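Local coordinates for sulfonate ABC transporter, periplasmic sulfonate-binding protein SsuA (Methylobacillus flagellatus, PDB 3UIF) that probably captures sulfonates or related compounds in the periplasm and delivers them to an ABC transporter, at residues Gln42-Glu47 and Pro215-Ala220; Glu62-Gly67 and Pro87-Val92; Tyr225-His230 and Lys315-Glu320. All blocks are in the same frame, centred on the assembly; numbering follows the deposited sequence. Where two conformers were deposited one is given.

Following the chain from its N terminus, the first segment of contact 1 leads into strand 44-51, and the chain then enters helix 56-65. Contact 2 closes a short loop here: after strand 71-75 and helix 77-85, residues 87-92 return to residues 62-67. That small loop lies wholly within the much longer one that contact 1 closes when the chain reaches residues 215-220. Contact 3 then opens further along the same helix, 215-233, and closes at residues 315-320, the end of helix 308-316 and the turn after it. No loops cross. Contacts 1 and 2 join helices to the same mixed sheet and meet where Thr218 packs on Val92, whereas contact 3 joins helix to helix end.

Contact 1: residues Gln42-Glu47 and Pro215-Ala220; sequences QGIKVE and PEITQA
Ile44 points its CD1 methyl into the angle between Ile217 and Ala220, packing a strand of the sheet against a helix in what the family marks as a type 2 periplasmic binding protein fold. The sheet side is the start of strand 44-51, which pairs with strand 6-17; the helix side is the first turns of helix 215-233. Ile44 has CG1 anti to its carbonyl carbon (chi1 -65°) and runs on extended, which sends the terminal methyl out to the helix. The two isoleucines cross obliquely, with Ile44 CD1 lying 3.7 Å from Ile217 CG2 and 4.0 Å from Ile217 CG1. One turn along, Ala220 meets the same methyl at about a right angle to Ile217 CG2, its CB 3.8 Å from Ile44 CD1. Leu39 touches both Ile44 and Ala220, adding helix 35-41 to the cluster.

Past the end of that helix, Gly43 has a positive phi that belongs to a Schellman motif and turns the chain into the strand.

Gln42 borders the apolar patch on its exposed side. Its bent chain brings OE1 toward a water that also lies near Ala220 O, but that second approach is too short to be trusted as a bond. The sounder contact is nonpolar: Gln42 CG reaches Ala220 CB at 4.0 Å.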
loop_
_atom_site.group_PDB
_atom_site.type_symbol
_atom_site.label_atom_id
_atom_site.label_comp_id
_atom_site.label_asym_id
_atom_site.label_seq_id
_atom_site.Cartn_x
_atom_site.Cartn_y
_atom_site.Cartn_z
ATOM N N GLN A 42 -6.849 -25.989 -9.349
ATOM C CA GLN A 42 -7.960 -25.422 -10.097
ATOM C C GLN A 42 -7.748 -25.435 -11.618
ATOM O O GLN A 42 -8.613 -24.973 -12.367
ATOM C CB GLN A 42 -8.158 -23.974 -9.673
ATOM C CG GLN A 42 -9.576 -23.630 -9.308
ATOM C CD GLN A 42 -9.787 -23.790 -7.832
ATOM O OE1 GLN A 42 -8.929 -23.410 -7.033
ATOM N NE2 GLN A 42 -10.921 -24.362 -7.455
ATOM N N GLY A 43 -6.597 -25.938 -12.063
ATOM C CA GLY A 43 -6.215 -25.886 -13.481
ATOM C C GLY A 43 -5.562 -24.568 -13.890
ATOM O O GLY A 43 -5.494 -24.246 -15.074
ATOM N N ILE A 44 -5.081 -23.813 -12.903
ATOM C CA ILE A 44 -4.478 -22.510 -13.133
ATOM C C ILE A 44 -2.995 -22.512 -12.786
ATOM O O ILE A 44 -2.605 -22.898 -11.684
ATOM C CB ILE A 44 -5.184 -21.405 -12.317
ATOM C CG1 ILE A 44 -6.630 -21.242 -12.788
ATOM C CG2 ILE A 44 -4.424 -20.085 -12.427
ATOM C CD1 ILE A 44 -7.505 -20.396 -11.886
ATOM N N LYS A 45 -2.181 -22.080 -13.746
ATOM C CA LYS A 45 -0.769 -21.844 -13.515
ATOM C C LYS A 45 -0.489 -20.347 -13.398
ATOM O O LYS A 45 -0.580 -19.599 -14.377
ATOM C CB LYS A 45 0.082 -22.463 -14.626
ATOM C CG LYS A 45 1.587 -22.270 -14.449
ATOM C CD LYS A 45 2.336 -22.815 -15.659
ATOM C CE LYS A 45 3.830 -22.545 -15.567
ATOM N NZ LYS A 45 4.525 -23.170 -16.732
ATOM N N VAL A 46 -0.138 -19.920 -12.192
ATOM C CA VAL A 46 0.273 -18.551 -11.977
ATOM C C VAL A 46 1.694 -18.380 -12.478
ATOM O O VAL A 46 2.540 -19.248 -12.274
ATOM C CB VAL A 46 0.120 -18.105 -10.503
ATOM C CG1 VAL A 46 0.479 -19.246 -9.559
ATOM C CG2 VAL A 46 0.957 -16.856 -10.199
ATOM N N GLU A 47 1.923 -17.274 -13.175
ATOM C CA GLU A 47 3.249 -16.882 -13.596
ATOM C C GLU A 47 3.575 -15.496 -13.070
ATOM O O GLU A 47 2.820 -14.547 -13.269
ATOM C CB GLU A 47 3.342 -16.893 -15.108
ATOM C CG GLU A 47 3.767 -18.223 -15.681
ATOM C CD GLU A 47 4.021 -18.125 -17.168
ATOM O OE1 GLU A 47 4.399 -17.010 -17.614
ATOM O OE2 GLU A 47 3.845 -19.153 -17.878
ATOM N N PRO A 215 -14.646 -14.588 -15.265
ATOM C CA PRO A 215 -15.096 -14.386 -13.888
ATOM C C PRO A 215 -14.708 -15.549 -12.953
ATOM O O PRO A 215 -14.341 -15.313 -11.788
ATOM C CB PRO A 215 -16.625 -14.298 -14.029
ATOM C CG PRO A 215 -16.948 -14.917 -15.357
ATOM C CD PRO A 215 -15.774 -14.600 -16.224
ATOM N N GLU A 216 -14.786 -16.779 -13.471
ATOM C CA GLU A 216 -14.510 -18.005 -12.710
ATOM C C GLU A 216 -13.070 -18.040 -12.184
ATOM O O GLU A 216 -12.827 -18.218 -10.973
ATOM C CB GLU A 216 -14.773 -19.239 -13.571
ATOM C CG GLU A 216 -15.498 -18.944 -14.894
ATOM C CD GLU A 216 -14.568 -18.549 -16.059
ATOM O OE1 GLU A 216 -13.392 -18.141 -15.861
ATOM O OE2 GLU A 216 -15.029 -18.651 -17.213
ATOM N N ILE A 217 -12.125 -17.855 -13.104
ATOM C CA ILE A 217 -10.701 -17.777 -12.767
ATOM C C ILE A 217 -10.395 -16.635 -11.803
ATOM O O ILE A 217 -9.620 -16.812 -10.855
ATOM C CB ILE A 217 -9.824 -17.637 -14.037
ATOM C CG1 ILE A 217 -9.837 -18.942 -14.834
ATOM C CG2 ILE A 217 -8.397 -17.225 -13.678
ATOM C CD1 ILE A 217 -9.109 -18.847 -16.149
ATOM N N THR A 218 -10.989 -15.466 -12.060
ATOM C CA THR A 218 -10.776 -14.299 -11.210
ATOM C C THR A 218 -11.159 -14.671 -9.793
ATOM O O THR A 218 -10.436 -14.376 -8.850
ATOM C CB THR A 218 -11.581 -13.068 -11.682
ATOM O OG1 THR A 218 -11.202 -12.719 -13.022
ATOM C CG2 THR A 218 -11.335 -11.858 -10.759
ATOM N N GLN A 219 -12.288 -15.357 -9.665
ATOM C CA GLN A 219 -12.785 -15.829 -8.377
ATOM C C GLN A 219 -11.817 -16.802 -7.710
ATOM O O GLN A 219 -11.578 -16.716 -6.509
ATOM C CB GLN A 219 -14.153 -16.484 -8.534
ATOM C CG GLN A 219 -14.789 -16.879 -7.209
ATOM C CD GLN A 219 -15.075 -15.679 -6.337
ATOM O OE1 GLN A 219 -15.929 -14.847 -6.664
ATOM N NE2 GLN A 219 -14.344 -15.570 -5.215
ATOM N N ALA A 220 -11.260 -17.717 -8.490
ATOM C CA ALA A 220 -10.368 -18.712 -7.949
ATOM C C ALA A 220 -9.156 -18.006 -7.345
ATOM O O ALA A 220 -8.718 -18.327 -6.235
ATOM C CB ALA A 220 -9.973 -19.707 -9.020
HETATM O O HOH W 1 -9.469 -20.661 -5.550
#

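Contact 2: residues Glu62-Gly67 and Pro87-Val92; sequences EGFASG and PTVQLV
Two bonds grip Glu62 O in the last turn of the helix that packs Phe64 against Val89. Ser66 N donates to it at 2.9 Å, and Ser66 OG adds a second bond at 3.0 Å, the two arriving from opposite faces of the carbonyl plane. The hydroxyl comes in well off the C=O line, at 132°, and tilted from the plane. One residue on, Gly67 N returns to Phe64 O, and the positive phi of Gly67 completes a Schellman motif that ends the helix.

The contact proper hangs on the Phe64 ring. Its CG stands beside the backbone N, anti to the carbonyl carbon (chi1 -84°), and this turns one face to the start of strand 89-94. Val89 CG2 sits over that face in a CH-pi contact, 3.4 Å from the Phe64 ring centroid and only 9° off the normal. All six ring carbons therefore lie at similar range from the one methyl, and the two side chains cross at about a right angle. Thr88 adds its own methyl: CG2 is 4.0 Å from Phe64 O, while its OG1 bonds to Lys86 O.

Leu82 touches both Phe64 and Thr88, so helix 77-85, which precedes the strand in the chain, also fills in beside them. Val89 also touches Trp205 of strand 202-207. No hydrogen bond runs between the segments, and the helix end is bonded to itself. Between them the contact is apolar, a methyl on a ring with a second methyl at the backbone, so it depends on shape rather than on directional bonds.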
loop_
_atom_site.group_PDB
_atom_site.type_symbol
_atom_site.label_atom_id
_atom_site.label_comp_id
_atom_site.label_asym_id
_atom_site.label_seq_id
_atom_site.Cartn_x
_atom_site.Cartn_y
_atom_site.Cartn_z
ATOM N N GLU A 62 2.120 -0.753 -18.084
ATOM C CA GLU A 62 2.282 -1.050 -19.511
ATOM C C GLU A 62 1.814 -2.456 -19.925
ATOM O O GLU A 62 1.169 -2.620 -20.976
ATOM C CB GLU A 62 3.739 -0.822 -19.937
ATOM C CG GLU A 62 4.093 -1.321 -21.328
ATOM C CD GLU A 62 3.186 -0.757 -22.401
ATOM O OE1 GLU A 62 2.617 0.338 -22.173
ATOM O OE2 GLU A 62 3.042 -1.410 -23.474
ATOM N N GLY A 63 2.152 -3.458 -19.105
ATOM C CA GLY A 63 1.700 -4.840 -19.298
ATOM C C GLY A 63 0.189 -4.948 -19.225
ATOM O O GLY A 63 -0.443 -5.661 -20.020
ATOM N N PHE A 64 -0.390 -4.218 -18.277
ATOM C CA PHE A 64 -1.835 -4.048 -18.221
ATOM C C PHE A 64 -2.379 -3.419 -19.510
ATOM O O PHE A 64 -3.319 -3.945 -20.114
ATOM C CB PHE A 64 -2.232 -3.209 -17.016
ATOM C CG PHE A 64 -2.366 -3.991 -15.732
ATOM C CD1 PHE A 64 -3.056 -5.201 -15.698
ATOM C CD2 PHE A 64 -1.841 -3.487 -14.539
ATOM C CE1 PHE A 64 -3.204 -5.902 -14.512
ATOM C CE2 PHE A 64 -1.993 -4.185 -13.348
ATOM C CZ PHE A 64 -2.680 -5.392 -13.338
ATOM N N ALA A 65 -1.763 -2.322 -19.944
ATOM C CA ALA A 65 -2.194 -1.589 -21.133
ATOM C C ALA A 65 -2.182 -2.431 -22.416
ATOM O O ALA A 65 -3.079 -2.313 -23.244
ATOM C CB ALA A 65 -1.348 -0.331 -21.309
ATOM N N SER A 66 -1.149 -3.255 -22.584
ATOM C CA SER A 66 -0.992 -4.095 -23.781
ATOM C C SER A 66 -1.657 -5.472 -23.623
ATOM O O SER A 66 -1.581 -6.310 -24.518
ATOM C CB SER A 66 0.488 -4.264 -24.109
ATOM O OG SER A 66 1.186 -4.826 -23.016
ATOM N N GLY A 67 -2.315 -5.691 -22.483
ATOM C CA GLY A 67 -2.927 -6.972 -22.170
ATOM C C GLY A 67 -1.947 -8.115 -21.951
ATOM O O GLY A 67 -2.333 -9.274 -22.062
ATOM N N PRO A 87 -9.950 3.670 -18.453
ATOM C CA PRO A 87 -10.345 2.576 -17.553
ATOM C C PRO A 87 -9.713 1.248 -18.014
ATOM O O PRO A 87 -9.990 0.774 -19.119
ATOM C CB PRO A 87 -11.883 2.543 -17.698
ATOM C CG PRO A 87 -12.252 3.896 -18.188
ATOM C CD PRO A 87 -11.119 4.317 -19.076
ATOM N N THR A 88 -8.852 0.664 -17.194
ATOM C CA THR A 88 -8.110 -0.522 -17.635
ATOM C C THR A 88 -8.150 -1.650 -16.611
ATOM O O THR A 88 -8.136 -2.826 -16.970
ATOM C CB THR A 88 -6.637 -0.176 -17.986
ATOM O OG1 THR A 88 -6.593 0.835 -19.013
ATOM C CG2 THR A 88 -5.863 -1.422 -18.448
ATOM N N VAL A 89 -8.238 -1.274 -15.341
ATOM C CA VAL A 89 -7.911 -2.162 -14.232
ATOM C C VAL A 89 -8.844 -1.939 -13.027
ATOM O O VAL A 89 -9.313 -0.820 -12.802
ATOM C CB VAL A 89 -6.400 -2.001 -13.920
ATOM C CG1 VAL A 89 -6.106 -1.712 -12.459
ATOM C CG2 VAL A 89 -5.619 -3.188 -14.447
ATOM N N GLN A 90 -9.115 -3.018 -12.292
ATOM C CA GLN A 90 -10.079 -3.070 -11.175
ATOM C C GLN A 90 -9.418 -3.619 -9.927
ATOM O O GLN A 90 -8.617 -4.557 -10.021
ATOM C CB GLN A 90 -11.137 -4.117 -11.463
ATOM C CG GLN A 90 -12.463 -3.666 -11.967
ATOM C CD GLN A 90 -13.156 -4.838 -12.641
ATOM O OE1 GLN A 90 -13.706 -5.717 -11.975
ATOM N NE2 GLN A 90 -13.117 -4.867 -13.980
ATOM N N LEU A 91 -9.802 -3.107 -8.760
ATOM C CA LEU A 91 -9.389 -3.718 -7.499
ATOM C C LEU A 91 -10.335 -4.886 -7.171
ATOM O O LEU A 91 -11.530 -4.662 -6.908
ATOM C CB LEU A 91 -9.378 -2.688 -6.363
ATOM C CG LEU A 91 -8.939 -3.191 -4.983
ATOM C CD1 LEU A 91 -7.476 -3.630 -4.982
ATOM C CD2 LEU A 91 -9.157 -2.096 -3.956
ATOM N N VAL A 92 -9.798 -6.118 -7.195
ATOM C CA VAL A 92 -10.594 -7.332 -6.916
ATOM C C VAL A 92 -10.305 -7.965 -5.551
ATOM O O VAL A 92 -11.031 -8.866 -5.121
ATOM C CB VAL A 92 -10.478 -8.403 -8.019
ATOM C CG1 VAL A 92 -11.099 -7.905 -9.327
ATOM C CG2 VAL A 92 -9.029 -8.855 -8.201
#

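Contact 3: residues Tyr225-His230 and Lys315-Glu320; sequences YLKSVH and KELKLE
His230 CG lies anti to its backbone N (chi1 175°) and Leu319 CG anti to its carbonyl carbon (chi1 -61°), and these torsions bring one face of the imidazole under Leu319 CD2. Leu319 CD2 makes a CH-pi contact 3.9 Å from the His230 ring centroid, displaced toward the NE2 and CD2 rim. Its other methyl, Leu319 CD1, rests 3.8 Å from both CB and CG of His230. The leucine thus lies slantwise over the histidine, one methyl on the ring and the other at its root. With an alanine here the imidazole is gone, and Leu319 is likely to lose the surface that fixes its methyls, with a gap opening between the helix and the turn.

Leu317 meets the preceding part of the helix. Lys227 CG approaches its two methyls almost evenly, 3.8 Å from Leu317 CD1 and 3.9 Å from Leu317 CD2, and the lysine chain crosses the leucine at about a right angle. Leu226 CB touches Leu317 CD1 more loosely.

The two leucines bracket Lys318, whose positive phi ends helix 308-316 in a Schellman motif. Edge-to-face with Phe322, His230 also meets the chain beyond this turn. Leu226 also touches Ala313 within helix 308-316, while Lys227 touches Glu38 of helix 35-41.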
loop_
_atom_site.group_PDB
_atom_site.type_symbol
_atom_site.label_atom_id
_atom_site.label_comp_id
_atom_site.label_asym_id
_atom_site.label_seq_id
_atom_site.Cartn_x
_atom_site.Cartn_y
_atom_site.Cartn_z
ATOM N N TYR A 225 -6.273 -16.128 -2.754
ATOM C CA TYR A 225 -5.642 -15.010 -2.088
ATOM C C TYR A 225 -6.088 -14.836 -0.641
ATOM O O TYR A 225 -5.262 -14.785 0.268
ATOM C CB TYR A 225 -5.945 -13.724 -2.840
ATOM C CG TYR A 225 -5.301 -12.501 -2.222
ATOM C CD1 TYR A 225 -3.950 -12.241 -2.409
ATOM C CD2 TYR A 225 -6.058 -11.595 -1.475
ATOM C CE1 TYR A 225 -3.359 -11.117 -1.864
ATOM C CE2 TYR A 225 -5.489 -10.467 -0.919
ATOM C CZ TYR A 225 -4.133 -10.231 -1.111
ATOM O OH TYR A 225 -3.543 -9.104 -0.567
ATOM N N LEU A 226 -7.392 -14.712 -0.438
ATOM C CA LEU A 226 -7.939 -14.554 0.906
ATOM C C LEU A 226 -7.593 -15.713 1.856
ATOM O O LEU A 226 -7.414 -15.502 3.061
ATOM C CB LEU A 226 -9.450 -14.305 0.855
ATOM C CG LEU A 226 -9.823 -12.984 0.185
ATOM C CD1 LEU A 226 -11.333 -12.818 0.110
ATOM C CD2 LEU A 226 -9.190 -11.793 0.898
ATOM N N LYS A 227 -7.484 -16.926 1.316
ATOM C CA LYS A 227 -7.041 -18.057 2.135
ATOM C C LYS A 227 -5.692 -17.766 2.769
ATOM O O LYS A 227 -5.528 -17.948 3.978
ATOM C CB LYS A 227 -6.988 -19.340 1.333
ATOM C CG LYS A 227 -8.299 -20.092 1.332
ATOM C CD LYS A 227 -8.345 -21.104 0.204
ATOM C CE LYS A 227 -8.772 -22.453 0.749
ATOM N NZ LYS A 227 -9.136 -23.380 -0.358
ATOM N N SER A 228 -4.747 -17.275 1.965
ATOM C CA SER A 228 -3.436 -16.886 2.469
ATOM C C SER A 228 -3.548 -15.749 3.496
ATOM O O SER A 228 -2.923 -15.796 4.560
ATOM C CB SER A 228 -2.521 -16.458 1.324
ATOM O OG SER A 228 -2.282 -17.515 0.422
ATOM N N VAL A 229 -4.349 -14.741 3.162
ATOM C CA VAL A 229 -4.540 -13.575 4.005
ATOM C C VAL A 229 -5.166 -13.936 5.358
ATOM O O VAL A 229 -4.736 -13.448 6.388
ATOM C CB VAL A 229 -5.341 -12.489 3.263
ATOM C CG1 VAL A 229 -5.688 -11.331 4.183
ATOM C CG2 VAL A 229 -4.542 -11.977 2.079
ATOM N N HIS A 230 -6.152 -14.821 5.357
ATOM C CA HIS A 230 -6.738 -15.318 6.602
ATOM C C HIS A 230 -5.691 -15.954 7.480
ATOM O O HIS A 230 -5.736 -15.840 8.723
ATOM C CB HIS A 230 -7.866 -16.313 6.301
ATOM C CG HIS A 230 -8.446 -16.982 7.532
ATOM N ND1 HIS A 230 -8.432 -18.321 7.705
ATOM C CD2 HIS A 230 -9.060 -16.449 8.663
ATOM C CE1 HIS A 230 -9.020 -18.632 8.868
ATOM N NE2 HIS A 230 -9.397 -17.488 9.461
ATOM N N LYS A 315 -18.130 -15.522 1.953
ATOM C CA LYS A 315 -19.224 -16.483 2.120
ATOM C C LYS A 315 -18.681 -17.909 1.962
ATOM O O LYS A 315 -18.882 -18.747 2.820
ATOM C CB LYS A 315 -20.372 -16.208 1.123
ATOM C CG LYS A 315 -21.517 -17.234 1.127
ATOM C CD LYS A 315 -22.665 -16.812 0.211
ATOM C CE LYS A 315 -23.686 -17.920 -0.064
ATOM N NZ LYS A 315 -23.362 -18.755 -1.274
ATOM N N GLU A 316 -17.961 -18.161 0.874
ATOM C CA GLU A 316 -17.398 -19.481 0.569
ATOM C C GLU A 316 -16.443 -19.983 1.650
ATOM O O GLU A 316 -16.361 -21.177 1.902
ATOM C CB GLU A 316 -16.630 -19.384 -0.741
ATOM C CG GLU A 316 -16.889 -20.485 -1.759
ATOM C CD GLU A 316 -16.478 -20.054 -3.167
ATOM O OE1 GLU A 316 -17.352 -20.106 -4.067
ATOM O OE2 GLU A 316 -15.295 -19.639 -3.369
ATOM N N LEU A 317 -15.718 -19.071 2.287
ATOM C CA LEU A 317 -14.696 -19.461 3.241
ATOM C C LEU A 317 -15.189 -19.387 4.672
ATOM O O LEU A 317 -14.446 -19.704 5.598
ATOM C CB LEU A 317 -13.456 -18.579 3.082
ATOM C CG LEU A 317 -12.550 -18.743 1.847
ATOM C CD1 LEU A 317 -11.323 -17.837 1.968
ATOM C CD2 LEU A 317 -12.148 -20.198 1.601
ATOM N N LYS A 318 -16.442 -18.975 4.851
ATOM C CA LYS A 318 -17.015 -18.722 6.179
ATOM C C LYS A 318 -16.216 -17.700 6.976
ATOM O O LYS A 318 -15.875 -17.923 8.145
ATOM C CB LYS A 318 -17.181 -20.006 6.987
ATOM C CG LYS A 318 -18.406 -20.800 6.593
ATOM C CD LYS A 318 -18.035 -22.027 5.787
ATOM C CE LYS A 318 -18.945 -23.181 6.176
ATOM N NZ LYS A 318 -18.275 -24.487 5.919
ATOM N N LEU A 319 -15.941 -16.572 6.337
ATOM C CA LEU A 319 -15.159 -15.519 6.956
ATOM C C LEU A 319 -15.910 -14.190 6.980
ATOM O O LEU A 319 -15.282 -13.120 7.118
ATOM C CB LEU A 319 -13.818 -15.356 6.233
ATOM C CG LEU A 319 -12.899 -16.577 6.229
ATOM C CD1 LEU A 319 -11.603 -16.169 5.558
ATOM C CD2 LEU A 319 -12.644 -17.121 7.638
ATOM N N GLU A 320 -17.249 -14.278 6.893
ATOM C CA GLU A 320 -18.089 -13.076 6.810
ATOM C C GLU A 320 -17.946 -12.181 8.038
ATOM O O GLU A 320 -18.081 -10.970 7.918
ATOM C CB GLU A 320 -19.564 -13.420 6.547
ATOM C CG GLU A 320 -19.843 -14.024 5.176
ATOM C CD GLU A 320 -20.452 -13.047 4.183
ATOM O OE1 GLU A 320 -19.735 -12.139 3.700
ATOM O OE2 GLU A 320 -21.654 -13.214 3.860
#